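Long-range contacts in polycyclic ketone monooxygenase (Myceliophthora thermophila, PDB 5MQ6), which inserts one oxygen atom beside the carbonyl of ketones, polycyclic ones especially, to give esters or lactones, using FAD and NADPH: residues T185-D190 / D495-G500; K502-K507 / N522-L527; S192-L197 / Q215-L220. All blocks are in the same frame, centred on the assembly; numbering follows the deposited sequence.

In the fold
Interactions 1 and 3 share one sheet: T185-D190 lies on strand 181-189, which pairs with strand 495-497 in interaction 1 and with strand 194-201, the partner in interaction 3. Interaction 2 follows in the chain and leans on strand 495-497, since I496 O and L504 N, like R499 N and G523 O, lie at hydrogen-bonding distance. The turn within 522-527 also reaches interaction 3, with P525 O beside W195 NE1. Interaction 3 is mostly buried and pairs backbone bonds with apolar contacts; interactions 1 and 2 are only partly buried and bring charged groups to their less buried side, ion pair and cation stack in the first, lysine ammoniums in the second.

Interaction 1: residues T185-D190 / D495-G500; sequences TIRWDD and DIYGRG
R187 and Y497 meet as a stacked cation-pi pair on neighbouring strands, the arginine chain crossing the tyrosine at a slant. The guanidinium lies nearly flat on the ring, planes 18° apart and centres 4.2 Å apart, and it is displaced toward CD2 and CE2, with R187 NH2 only 3.2 Å from Y497 CE2. A bend at chi3 (-60°) folds the end of the arginine back over the phenol. T185 comes to the same ring in another way: its CG2 sits at the edge, near the ring plane, 4.0 Å from Y497 CE2. An alanine in place of Y497 would take away this platform; the R187 guanidinium would probably be left free to swing, and T185 CG2 would lose the ring edge it rests against.

The backbone bonds form a regular parallel ladder, the strand axes nearly parallel. I186 N donates to D495 O (2.8 Å), Y497 N to I186 O and W188 N to Y497 O. Strand 181-189 thus lies between 495-497 and strand 194-201, which it meets through R187 and S196; this fits the three-stranded meander that two-dinucleotide-binding-domain flavoproteins carry on the FAD domain, here extended by a strand from far along the chain. On the opposite face I186 and I496 pack together, and the I186 side chain is about 7 Å from the bound FAD.

Charge collects at the loop end. D190 OD1 makes a salt bridge to R499 NH1 (2.8 Å), while D190 OD2 accepts from G500 N (3.1 Å) through its syn lone pair. E570 is a second anionic partner, at R499 NE. W188 NE1 lies over one face of the R499 guanidinium, 4.0 Å from R499 NH1, but the planes stand 70° apart, so this is not a stack.

Interaction 2: residues K502-K507 / N522-L527; sequences KSLDDK and NGFPNL
K507 NZ is gripped from several sides where it meets the loop at N522. It donates to N522 O at 2.7 Å, in the carbonyl plane and on a lone pair, at a C=O...donor angle of 126°. E576 supplies a salt bridge and S521 OG another bond, while a water accepts weakly from K507 NZ at 3.2 Å. The lysine reaches there fully extended, CG anti to the backbone N (chi1 -172°), running past F524 in the opposite direction.

The same water ties in a second lysine: it accepts from K502 NZ (2.9 Å) and donates to N522 OD1 (2.7 Å). The other end of that amide, ND2, is held by V571 O. G523 CA lies 4.0 Å from K502 NZ; at the backbone angles of G523 a beta carbon would be jammed against the N522 carbonyl O, and it would also collide with that ammonium.

Beside this polar cluster F524 carries the apolar contact. L504 CD1 sits over one face of its ring, 3.9 Å from the F524 centroid and 19° off the normal, a CH-pi contact, and L504 CA approaches CZ. At the ring's edge, near its plane, is K507 CD. Helix 504-511 begins here, with S503 as N-cap: S503 OG accepts from D506 N (3.2 Å). F524 also opens a type II turn that runs to L527, leading into strand 527-529.

The chemistry is therefore divided between a buried phenylalanine ring and two ammonium groups; E576 probably offsets the charge of K507 and, with N522 O and S521, sets where its end lies, while the water links it to K502.

Interaction 3: residues S192-L197 / Q215-L220; sequences SRLWSL and QARYVL
W195 meets both arms of a chain that turns a corner at R217, pairing its backbone with A216 before the bend and laying its side chain against V219 after it. W195 N donates to A216 O at 3.0 Å and A216 N returns a bond to W195 O at 2.9 Å, a hydrogen-bonded antiparallel pair. Beyond the corner strand 218-220 runs at 52° to strand 194-197, and there W195 CB touches V219 CG2 (3.6 Å), the two side chains crossing at about a right angle. L197 CD1 reaches the same methyl, V219 CG2, at 3.8 Å. The indole's CG lies beside its backbone N (chi1 -73°), which brings the W195 CD1 edge to R217 O, near the ring plane and 3.7 Å away. Its NE1 is bonded to P525 O, and W188 meets the ring edge-to-face.

On the other face of the hairpin, Q215 and S196 form a non-hydrogen-bonded pair, joined instead through side chains: Q215 NE2 donates to S196 OG at 3.2 Å, a bond 25° out of the amide plane. R78 holds OE1, the amide's other end. Next to it L194 CD2 covers A216 O (3.6 Å) and nears R217 CG. L194 and R193 both face D189, which fits a G1 beta bulge at the start of this strand.

After the corner the chain of the hairpin 194-201 and 210-216 continues into strand 218-221, which runs parallel to strand 78-84 of the FAD-binding Rossmann sheet. Because indole NE1 is bonded to P525 O and amide OE1 to R78, W195, V219 and L197 can probably pack together, with L194 lying over A216 and R217, at little polar cost.

Interaction 1: residues T185-D190 / D495-G500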
loop_
_atom_site.group_PDB
_atom_site.type_symbol
_atom_site.label_atom_id
_atom_site.label_comp_id
_atom_site.label_asym_id
_atom_site.label_seq_id
_atom_site.Cartn_x
_atom_site.Cartn_y
_atom_site.Cartn_z
ATOM N N THR A 185 3.319 21.261 3.010
ATOM C CA THR A 185 2.150 22.017 3.380
ATOM C C THR A 185 1.323 22.246 2.152
ATOM O O THR A 185 1.863 22.537 1.088
ATOM C CB THR A 185 2.602 23.359 3.936
ATOM O OG1 THR A 185 3.332 23.070 5.113
ATOM C CG2 THR A 185 1.529 24.114 4.416
ATOM N N ILE A 186 0.013 22.158 2.306
ATOM C CA ILE A 186 -0.943 22.478 1.250
ATOM C C ILE A 186 -1.950 23.412 1.926
ATOM O O ILE A 186 -2.625 23.062 2.911
ATOM C CB ILE A 186 -1.558 21.168 0.795
ATOM C CG1 ILE A 186 -0.450 20.206 0.323
ATOM C CG2 ILE A 186 -2.614 21.388 -0.251
ATOM C CD1 ILE A 186 -1.002 18.855 -0.059
ATOM N N ARG A 187 -2.049 24.636 1.419
ATOM C CA ARG A 187 -2.796 25.657 2.086
ATOM C C ARG A 187 -3.713 26.363 1.118
ATOM O O ARG A 187 -3.247 26.889 0.117
ATOM C CB ARG A 187 -1.785 26.652 2.661
ATOM C CG ARG A 187 -2.408 27.786 3.455
ATOM C CD ARG A 187 -1.357 28.753 4.130
ATOM N NE ARG A 187 -0.495 27.987 5.062
ATOM C CZ ARG A 187 -0.776 27.716 6.339
ATOM N NH1 ARG A 187 -1.900 28.141 6.941
ATOM N NH2 ARG A 187 0.067 26.998 7.013
ATOM N N TRP A 188 -5.004 26.411 1.434
ATOM C CA TRP A 188 -5.989 27.110 0.614
ATOM C C TRP A 188 -5.921 28.613 0.937
ATOM O O TRP A 188 -5.886 28.991 2.119
ATOM C CB TRP A 188 -7.386 26.660 0.981
ATOM C CG TRP A 188 -8.532 27.379 0.239
ATOM C CD1 TRP A 188 -9.432 28.190 0.755
ATOM C CD2 TRP A 188 -8.845 27.262 -1.149
ATOM N NE1 TRP A 188 -10.316 28.614 -0.203
ATOM C CE2 TRP A 188 -9.967 28.074 -1.393
ATOM C CE3 TRP A 188 -8.287 26.553 -2.203
ATOM C CZ2 TRP A 188 -10.543 28.187 -2.625
ATOM C CZ3 TRP A 188 -8.856 26.696 -3.475
ATOM C CH2 TRP A 188 -9.952 27.467 -3.663
ATOM N N ASP A 189 -5.987 29.432 -0.101
ATOM C CA ASP A 189 -5.989 30.871 0.027
ATOM C C ASP A 189 -7.372 31.412 -0.343
ATOM O O ASP A 189 -7.677 31.438 -1.543
ATOM C CB ASP A 189 -4.908 31.396 -0.913
ATOM C CG ASP A 189 -4.663 32.883 -0.781
ATOM O OD1 ASP A 189 -5.550 33.656 -0.337
ATOM O OD2 ASP A 189 -3.533 33.258 -1.162
ATOM N N ASP A 190 -8.187 31.828 0.683
ATOM C CA ASP A 190 -9.554 32.337 0.513
ATOM C C ASP A 190 -9.568 33.511 -0.444
ATOM O O ASP A 190 -10.572 33.741 -1.109
ATOM C CB ASP A 190 -10.263 32.714 1.841
ATOM C CG ASP A 190 -10.683 31.462 2.721
ATOM O OD1 ASP A 190 -11.617 30.696 2.316
ATOM O OD2 ASP A 190 -10.125 31.235 3.859
ATOM N N ASP A 495 1.025 19.021 6.164
ATOM C CA ASP A 495 -0.046 19.714 6.845
ATOM C C ASP A 495 -0.957 20.280 5.758
ATOM O O ASP A 495 -0.478 20.898 4.787
ATOM C CB ASP A 495 0.517 20.839 7.665
ATOM C CG ASP A 495 1.401 20.347 8.813
ATOM O OD1 ASP A 495 1.118 19.256 9.379
ATOM O OD2 ASP A 495 2.374 21.059 9.133
ATOM N N ILE A 496 -2.264 20.135 5.971
ATOM C CA ILE A 496 -3.269 20.600 5.013
ATOM C C ILE A 496 -4.164 21.601 5.701
ATOM O O ILE A 496 -4.803 21.241 6.703
ATOM C CB ILE A 496 -4.110 19.442 4.422
ATOM C CG1 ILE A 496 -3.174 18.468 3.726
ATOM C CG2 ILE A 496 -5.115 19.958 3.359
ATOM C CD1 ILE A 496 -3.765 17.300 2.999
ATOM N N TYR A 497 -4.208 22.845 5.169
ATOM C CA TYR A 497 -5.020 23.911 5.794
ATOM C C TYR A 497 -6.014 24.365 4.752
ATOM O O TYR A 497 -5.628 24.674 3.661
ATOM C CB TYR A 497 -4.185 25.094 6.253
ATOM C CG TYR A 497 -3.130 24.665 7.244
ATOM C CD1 TYR A 497 -3.447 24.401 8.597
ATOM C CD2 TYR A 497 -1.814 24.464 6.824
ATOM C CE1 TYR A 497 -2.463 24.021 9.499
ATOM C CE2 TYR A 497 -0.809 24.056 7.722
ATOM C CZ TYR A 497 -1.144 23.843 9.055
ATOM O OH TYR A 497 -0.123 23.439 9.874
ATOM N N GLY A 498 -7.287 24.409 5.096
ATOM C CA GLY A 498 -8.303 24.832 4.174
ATOM C C GLY A 498 -8.927 26.190 4.515
ATOM O O GLY A 498 -8.243 27.102 4.988
ATOM N N ARG A 499 -10.243 26.298 4.279
ATOM C CA ARG A 499 -10.983 27.519 4.595
ATOM C C ARG A 499 -10.766 27.944 6.059
ATOM O O ARG A 499 -10.813 27.135 6.979
ATOM C CB ARG A 499 -12.494 27.396 4.312
ATOM C CG ARG A 499 -12.844 27.221 2.854
ATOM C CD ARG A 499 -14.373 27.268 2.658
ATOM N NE ARG A 499 -14.633 27.423 1.248
ATOM C CZ ARG A 499 -14.422 28.544 0.515
ATOM N NH1 ARG A 499 -13.921 29.663 1.063
ATOM N NH2 ARG A 499 -14.696 28.542 -0.798
ATOM N N GLY A 500 -10.574 29.238 6.248
ATOM C CA GLY A 500 -10.280 29.776 7.562
ATOM C C GLY A 500 -9.017 29.268 8.182
ATOM O O GLY A 500 -8.901 29.308 9.381
HETATM O O HOH W 1 -5.678 27.886 4.415
#

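Interaction 2: residues K502-K507 / N522-L527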
loop_
_atom_site.group_PDB
_atom_site.type_symbol
_atom_site.label_atom_id
_atom_site.label_comp_id
_atom_site.label_asym_id
_atom_site.label_seq_id
_atom_site.Cartn_x
_atom_site.Cartn_y
_atom_site.Cartn_z
ATOM N N LYS A 502 -8.286 26.313 8.783
ATOM C CA LYS A 502 -8.589 25.014 9.409
ATOM C C LYS A 502 -7.704 23.798 8.901
ATOM O O LYS A 502 -7.624 23.500 7.686
ATOM C CB LYS A 502 -10.033 24.678 9.109
ATOM C CG LYS A 502 -10.648 23.681 10.078
ATOM C CD LYS A 502 -12.179 23.556 9.962
ATOM C CE LYS A 502 -12.610 22.466 8.969
ATOM N NZ LYS A 502 -13.922 22.728 8.306
ATOM N N SER A 503 -7.096 23.089 9.854
ATOM C CA SER A 503 -6.243 21.943 9.587
ATOM C C SER A 503 -7.036 20.667 9.329
ATOM O O SER A 503 -7.886 20.244 10.148
ATOM C CB SER A 503 -5.309 21.668 10.746
ATOM O OG SER A 503 -4.834 20.326 10.543
ATOM N N LEU A 504 -6.742 20.011 8.226
ATOM C CA LEU A 504 -7.488 18.777 7.905
ATOM C C LEU A 504 -7.317 17.780 9.055
ATOM O O LEU A 504 -8.289 17.124 9.511
ATOM C CB LEU A 504 -7.030 18.158 6.565
ATOM C CG LEU A 504 -7.785 16.890 6.119
ATOM C CD1 LEU A 504 -9.285 17.131 6.056
ATOM C CD2 LEU A 504 -7.301 16.397 4.785
ATOM N N ASP A 505 -6.082 17.680 9.526
ATOM C CA ASP A 505 -5.797 16.654 10.503
ATOM C C ASP A 505 -6.443 16.951 11.843
ATOM O O ASP A 505 -6.914 16.078 12.519
ATOM C CB ASP A 505 -4.295 16.395 10.668
ATOM C CG ASP A 505 -4.035 15.131 11.452
ATOM O OD1 ASP A 505 -4.587 14.060 11.092
ATOM O OD2 ASP A 505 -3.338 15.241 12.479
ATOM N N ASP A 506 -6.467 18.193 12.232
ATOM C CA ASP A 506 -7.153 18.547 13.477
ATOM C C ASP A 506 -8.627 18.217 13.380
ATOM O O ASP A 506 -9.178 17.583 14.279
ATOM C CB ASP A 506 -6.950 19.999 13.808
ATOM C CG ASP A 506 -5.479 20.337 14.082
ATOM O OD1 ASP A 506 -4.671 19.447 14.451
ATOM O OD2 ASP A 506 -5.121 21.525 13.908
ATOM N N LYS A 507 -9.267 18.568 12.259
ATOM C CA LYS A 507 -10.672 18.127 12.052
ATOM C C LYS A 507 -10.796 16.598 12.207
ATOM O O LYS A 507 -11.655 16.079 12.929
ATOM C CB LYS A 507 -11.145 18.526 10.670
ATOM C CG LYS A 507 -12.623 18.304 10.368
ATOM C CD LYS A 507 -12.959 18.650 8.934
ATOM C CE LYS A 507 -14.313 18.079 8.527
ATOM N NZ LYS A 507 -14.595 18.248 7.065
ATOM N N ASN A 522 -15.241 18.544 3.747
ATOM C CA ASN A 522 -15.771 19.879 3.899
ATOM C C ASN A 522 -14.768 20.804 4.524
ATOM O O ASN A 522 -14.109 20.456 5.527
ATOM C CB ASN A 522 -17.069 19.885 4.713
ATOM C CG ASN A 522 -17.588 21.282 4.906
ATOM O OD1 ASN A 522 -17.352 21.796 5.942
ATOM N ND2 ASN A 522 -18.129 21.956 3.836
ATOM N N GLY A 523 -14.680 21.988 3.947
ATOM C CA GLY A 523 -13.622 22.998 4.321
ATOM C C GLY A 523 -12.398 23.009 3.446
ATOM O O GLY A 523 -11.536 23.829 3.643
ATOM N N PHE A 524 -12.350 22.111 2.456
ATOM C CA PHE A 524 -11.168 21.759 1.645
ATOM C C PHE A 524 -11.572 21.644 0.229
ATOM O O PHE A 524 -11.442 20.585 -0.360
ATOM C CB PHE A 524 -10.430 20.496 2.188
ATOM C CG PHE A 524 -10.065 20.626 3.664
ATOM C CD1 PHE A 524 -11.002 20.319 4.635
ATOM C CD2 PHE A 524 -8.864 21.144 4.041
ATOM C CE1 PHE A 524 -10.750 20.477 5.966
ATOM C CE2 PHE A 524 -8.563 21.321 5.385
ATOM C CZ PHE A 524 -9.520 20.994 6.358
ATOM N N PRO A 525 -12.096 22.785 -0.336
ATOM C CA PRO A 525 -12.592 22.838 -1.714
ATOM C C PRO A 525 -11.499 22.523 -2.692
ATOM O O PRO A 525 -10.350 22.853 -2.437
ATOM C CB PRO A 525 -13.084 24.304 -1.874
ATOM C CG PRO A 525 -12.249 25.066 -0.912
ATOM C CD PRO A 525 -11.912 24.151 0.203
ATOM N N ASN A 526 -11.864 21.875 -3.808
ATOM C CA ASN A 526 -10.924 21.550 -4.842
ATOM C C ASN A 526 -9.789 20.671 -4.416
ATOM O O ASN A 526 -8.795 20.604 -5.100
ATOM C CB ASN A 526 -10.458 22.798 -5.614
ATOM C CG ASN A 526 -11.543 23.347 -6.509
ATOM O OD1 ASN A 526 -12.706 22.926 -6.413
ATOM N ND2 ASN A 526 -11.174 24.301 -7.403
ATOM N N LEU A 527 -9.963 19.901 -3.363
ATOM C CA LEU A 527 -8.940 18.906 -2.937
ATOM C C LEU A 527 -9.618 17.592 -2.996
ATOM O O LEU A 527 -10.733 17.436 -2.490
ATOM C CB LEU A 527 -8.557 19.135 -1.479
ATOM C CG LEU A 527 -7.636 18.095 -0.824
ATOM C CD1 LEU A 527 -6.241 18.041 -1.481
ATOM C CD2 LEU A 527 -7.543 18.320 0.684
HETATM O O HOH W 2 -16.154 20.829 8.126
#

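Interaction 3: residues S192-L197 / Q215-L220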
loop_
_atom_site.group_PDB
_atom_site.type_symbol
_atom_site.label_atom_id
_atom_site.label_comp_id
_atom_site.label_asym_id
_atom_site.label_seq_id
_atom_site.Cartn_x
_atom_site.Cartn_y
_atom_site.Cartn_z
ATOM N N SER A 192 -7.270 34.618 -3.253
ATOM C CA SER A 192 -7.102 34.203 -4.638
ATOM C C SER A 192 -7.789 32.856 -5.047
ATOM O O SER A 192 -7.758 32.497 -6.228
ATOM C CB SER A 192 -5.643 34.024 -4.868
ATOM O OG SER A 192 -5.180 33.049 -3.990
ATOM N N ARG A 193 -8.377 32.130 -4.097
ATOM C CA ARG A 193 -9.049 30.881 -4.408
ATOM C C ARG A 193 -8.112 29.875 -5.108
ATOM O O ARG A 193 -8.402 29.409 -6.191
ATOM C CB ARG A 193 -10.211 31.155 -5.353
ATOM C CG ARG A 193 -11.090 32.273 -4.842
ATOM C CD ARG A 193 -12.209 31.694 -4.085
ATOM N NE ARG A 193 -13.471 32.385 -4.200
ATOM C CZ ARG A 193 -14.120 32.606 -5.332
ATOM N NH1 ARG A 193 -13.595 32.328 -6.511
ATOM N NH2 ARG A 193 -15.301 33.189 -5.293
ATOM N N LEU A 194 -6.950 29.660 -4.509
ATOM C CA LEU A 194 -5.975 28.725 -5.030
ATOM C C LEU A 194 -5.375 28.007 -3.852
ATOM O O LEU A 194 -5.320 28.554 -2.747
ATOM C CB LEU A 194 -4.870 29.454 -5.772
ATOM C CG LEU A 194 -5.194 30.017 -7.153
ATOM C CD1 LEU A 194 -4.141 31.023 -7.644
ATOM C CD2 LEU A 194 -5.382 28.958 -8.224
ATOM N N TRP A 195 -4.968 26.764 -4.090
ATOM C CA TRP A 195 -4.121 26.040 -3.181
ATOM C C TRP A 195 -2.643 26.478 -3.415
ATOM O O TRP A 195 -2.250 26.669 -4.561
ATOM C CB TRP A 195 -4.232 24.531 -3.472
ATOM C CG TRP A 195 -5.504 23.985 -3.022
ATOM C CD1 TRP A 195 -6.615 23.725 -3.808
ATOM C CD2 TRP A 195 -5.850 23.661 -1.706
ATOM N NE1 TRP A 195 -7.657 23.237 -3.021
ATOM C CE2 TRP A 195 -7.208 23.151 -1.731
ATOM C CE3 TRP A 195 -5.146 23.663 -0.493
ATOM C CZ2 TRP A 195 -7.879 22.716 -0.573
ATOM C CZ3 TRP A 195 -5.833 23.215 0.677
ATOM C CH2 TRP A 195 -7.166 22.752 0.607
ATOM N N SER A 196 -1.876 26.643 -2.328
ATOM C CA SER A 196 -0.440 26.811 -2.360
ATOM C C SER A 196 0.224 25.589 -1.706
ATOM O O SER A 196 -0.134 25.204 -0.590
ATOM C CB SER A 196 -0.069 27.994 -1.516
ATOM O OG SER A 196 -0.456 29.196 -2.152
ATOM N N LEU A 197 1.195 25.031 -2.399
ATOM C CA LEU A 197 1.999 23.984 -1.863
ATOM C C LEU A 197 3.393 24.504 -1.531
ATOM O O LEU A 197 3.983 25.171 -2.372
ATOM C CB LEU A 197 2.112 22.876 -2.880
ATOM C CG LEU A 197 0.906 21.929 -3.075
ATOM C CD1 LEU A 197 -0.251 22.631 -3.746
ATOM C CD2 LEU A 197 1.347 20.688 -3.839
ATOM N N GLN A 215 1.296 26.942 -6.958
ATOM C CA GLN A 215 -0.131 27.095 -6.816
ATOM C C GLN A 215 -0.963 26.334 -7.814
ATOM O O GLN A 215 -0.521 26.065 -8.912
ATOM C CB GLN A 215 -0.511 28.554 -6.845
ATOM C CG GLN A 215 0.056 29.338 -5.648
ATOM C CD GLN A 215 -0.432 30.757 -5.640
ATOM O OE1 GLN A 215 -0.160 31.546 -6.547
ATOM N NE2 GLN A 215 -1.209 31.077 -4.631
ATOM N N ALA A 216 -2.160 25.957 -7.411
ATOM C CA ALA A 216 -3.061 25.218 -8.304
ATOM C C ALA A 216 -4.503 25.467 -7.992
ATOM O O ALA A 216 -4.827 25.683 -6.843
ATOM C CB ALA A 216 -2.789 23.714 -8.206
ATOM N N ARG A 217 -5.382 25.242 -8.958
ATOM C CA ARG A 217 -6.851 25.342 -8.697
ATOM C C ARG A 217 -7.332 24.114 -7.950
ATOM O O ARG A 217 -8.145 24.211 -7.098
ATOM C CB ARG A 217 -7.602 25.429 -10.056
ATOM C CG ARG A 217 -7.239 26.713 -10.806
ATOM C CD ARG A 217 -8.042 26.679 -12.097
ATOM N NE ARG A 217 -7.848 27.816 -12.899
ATOM C CZ ARG A 217 -8.363 28.013 -14.093
ATOM N NH1 ARG A 217 -9.208 27.152 -14.619
ATOM N NH2 ARG A 217 -8.081 29.151 -14.705
ATOM N N TYR A 218 -6.804 22.950 -8.305
ATOM C CA TYR A 218 -7.121 21.695 -7.708
ATOM C C TYR A 218 -5.869 20.959 -7.245
ATOM O O TYR A 218 -4.812 20.971 -7.992
ATOM C CB TYR A 218 -7.744 20.833 -8.787
ATOM C CG TYR A 218 -9.139 21.134 -9.225
ATOM C CD1 TYR A 218 -10.261 20.624 -8.542
ATOM C CD2 TYR A 218 -9.385 21.876 -10.391
ATOM C CE1 TYR A 218 -11.562 20.810 -9.009
ATOM C CE2 TYR A 218 -10.676 22.073 -10.827
ATOM C CZ TYR A 218 -11.737 21.546 -10.170
ATOM O OH TYR A 218 -12.986 21.836 -10.714
ATOM N N VAL A 219 -5.996 20.275 -6.112
ATOM C CA VAL A 219 -4.928 19.374 -5.673
ATOM C C VAL A 219 -5.493 17.977 -5.566
ATOM O O VAL A 219 -6.438 17.761 -4.916
ATOM C CB VAL A 219 -4.310 19.796 -4.336
ATOM C CG1 VAL A 219 -3.329 18.735 -3.762
ATOM C CG2 VAL A 219 -3.648 21.158 -4.458
ATOM N N LEU A 220 -4.875 17.034 -6.239
ATOM C CA LEU A 220 -5.280 15.623 -6.236
ATOM C C LEU A 220 -4.162 14.792 -5.524
ATOM O O LEU A 220 -3.044 14.685 -6.034
ATOM C CB LEU A 220 -5.372 15.219 -7.679
ATOM C CG LEU A 220 -6.537 15.667 -8.537
ATOM C CD1 LEU A 220 -7.516 16.608 -8.024
ATOM C CD2 LEU A 220 -6.334 15.566 -10.000
#